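Peptidoglycan D,D-transpeptidase PbpA (Mycobacterium tuberculosis, PDB 3UN7) probably cross-links the peptidoglycan of the mycobacterial cell wall as a penicillin-binding D,D-transpeptidase, and is probably needed for regulating cell length. Local coordinates at residues A[321-324]-A[325-329]. Numbering follows the deposited sequence.
Sequences AEIA and ATIAN
With chi1 at -63°, Thr326 sets its OG1 beside its own backbone N and anti to the carbonyl carbon, which swings the hydroxyl back over the preceding turn to Glu322 O. The same choice in Ile327 (chi1 -65°) turns CG1 back toward Ile323, and an extended second torsion carries CD1 on alongside it; the two isoleucines run side by side, CG2 of Ile323 touching CD1 of Ile327 at 4.0 Å. Glu322 O is gripped twice: Thr326 N and Thr326 OG1 each donate to it at 2.8 Å, from opposite faces of the carbonyl plane, the hydroxyl 36° out of that plane. This is the familiar i to i-4 side-chain bond of a helical threonine, here near the C-terminal end of helix 317-328 in the transpeptidase domain. Thr326 OG1 also hydrogen-bonds Thr333 OG1, tying the helix to the strand that follows. Regular backbone bonds continue on both sides of the threonine, from Ala325 N to Ala321 O at 2.8 Å and from Ala328 N to Ala324 O at 2.9 Å. The isoleucine pair packs against Val197 of helix 196-205, Ile327 reaching helix 364-379 as well, while Ala321 and Ala325 rest their methyls on Leu136 of strand 131-136.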
ATOM      1  N   ALA A 321      -3.097  -3.119   1.649  1.00 28.33           N
ATOM      2  CA  ALA A 321      -2.620  -3.119   3.055  1.00 28.86           C
ATOM      3  C   ALA A 321      -3.772  -2.881   4.016  1.00 29.03           C
ATOM      4  O   ALA A 321      -3.821  -3.488   5.088  1.00 28.14           O
ATOM      5  CB  ALA A 321      -1.519  -2.058   3.296  1.00 28.11           C
ATOM      6  N   GLU A 322      -4.689  -1.997   3.614  1.00 29.43           N
ATOM      7  CA  GLU A 322      -5.861  -1.632   4.417  1.00 32.12           C
ATOM      8  C   GLU A 322      -6.828  -2.819   4.632  1.00 31.00           C
ATOM      9  O   GLU A 322      -7.400  -2.978   5.720  1.00 31.13           O
ATOM     10  CB  GLU A 322      -6.603  -0.461   3.750  1.00 32.09           C
ATOM     11  CG  GLU A 322      -6.841   0.756   4.660  1.00 36.95           C
ATOM     12  CD  GLU A 322      -7.375   1.982   3.906  1.00 37.38           C
ATOM     13  OE1 GLU A 322      -6.761   2.360   2.879  1.00 43.51           O
ATOM     14  OE2 GLU A 322      -8.400   2.572   4.337  1.00 42.79           O
ATOM     15  N   ILE A 323      -7.030  -3.630   3.595  1.00 30.03           N
ATOM     16  CA  ILE A 323      -7.830  -4.873   3.738  1.00 30.27           C
ATOM     17  C   ILE A 323      -7.218  -5.760   4.812  1.00 29.71           C
ATOM     18  O   ILE A 323      -7.912  -6.220   5.730  1.00 30.50           O
ATOM     19  CB  ILE A 323      -7.957  -5.638   2.403  1.00 30.15           C
ATOM     20  CG1 ILE A 323      -8.838  -4.854   1.432  1.00 30.14           C
ATOM     21  CG2 ILE A 323      -8.565  -7.033   2.605  1.00 32.25           C
ATOM     22  CD1 ILE A 323      -8.633  -5.247  -0.020  1.00 29.42           C
ATOM     23  N   ALA A 324      -5.904  -5.969   4.721  1.00 29.10           N
ATOM     24  CA  ALA A 324      -5.186  -6.764   5.711  1.00 29.32           C
ATOM     25  C   ALA A 324      -5.274  -6.126   7.121  1.00 29.20           C
ATOM     26  O   ALA A 324      -5.494  -6.827   8.115  1.00 29.08           O
ATOM     27  CB  ALA A 324      -3.718  -6.972   5.272  1.00 28.52           C
ATOM     28  N   ALA A 325      -5.106  -4.800   7.196  1.00 29.10           N
ATOM     29  CA  ALA A 325      -5.178  -4.060   8.476  1.00 28.82           C
ATOM     30  C   ALA A 325      -6.578  -4.144   9.105  1.00 29.75           C
ATOM     31  O   ALA A 325      -6.726  -4.288  10.309  1.00 29.63           O
ATOM     32  CB  ALA A 325      -4.799  -2.594   8.257  1.00 28.92           C
ATOM     33  N   THR A 326      -7.597  -4.030   8.265  1.00 29.63           N
ATOM     34  CA  THR A 326      -8.994  -4.175   8.691  1.00 30.69           C
ATOM     35  C   THR A 326      -9.288  -5.542   9.331  1.00 31.04           C
ATOM     36  O   THR A 326      -9.842  -5.610  10.430  1.00 31.97           O
ATOM     37  CB  THR A 326      -9.949  -3.870   7.498  1.00 30.80           C
ATOM     38  OG1 THR A 326      -9.754  -2.501   7.106  1.00 30.30           O
ATOM     39  CG2 THR A 326     -11.426  -4.058   7.869  1.00 30.90           C
ATOM     40  N   ILE A 327      -8.910  -6.617   8.651  1.00 30.77           N
ATOM     41  CA  ILE A 327      -9.035  -7.968   9.197  1.00 31.00           C
ATOM     42  C   ILE A 327      -8.253  -8.047  10.511  1.00 31.28           C
ATOM     43  O   ILE A 327      -8.796  -8.469  11.523  1.00 30.90           O
ATOM     44  CB  ILE A 327      -8.593  -9.031   8.161  1.00 30.79           C
ATOM     45  CG1 ILE A 327      -9.554  -9.005   6.964  1.00 31.04           C
ATOM     46  CG2 ILE A 327      -8.608 -10.445   8.751  1.00 32.70           C
ATOM     47  CD1 ILE A 327      -8.965  -9.579   5.671  1.00 31.57           C
ATOM     48  N   ALA A 328      -7.006  -7.568  10.491  1.00 30.54           N
ATOM     49  CA  ALA A 328      -6.127  -7.564  11.665  1.00 31.68           C
ATOM     50  C   ALA A 328      -6.760  -6.879  12.874  1.00 32.66           C
ATOM     51  O   ALA A 328      -6.603  -7.320  14.019  1.00 33.89           O
ATOM     52  CB  ALA A 328      -4.800  -6.882  11.309  1.00 30.95           C
ATOM     53  N   ASN A 329      -7.477  -5.794  12.611  1.00 32.75           N
ATOM     54  CA  ASN A 329      -8.156  -5.025  13.652  1.00 33.65           C
ATOM     55  C   ASN A 329      -9.617  -5.478  13.911  1.00 34.84           C
ATOM     56  O   ASN A 329     -10.485  -4.658  14.227  1.00 35.87           O
ATOM     57  CB  ASN A 329      -8.108  -3.539  13.266  1.00 32.99           C
ATOM     58  CG  ASN A 329      -8.466  -2.619  14.408  1.00 32.93           C
ATOM     59  OD1 ASN A 329      -7.970  -2.762  15.531  1.00 33.53           O
ATOM     60  ND2 ASN A 329      -9.318  -1.641  14.123  1.00 33.44           N
TER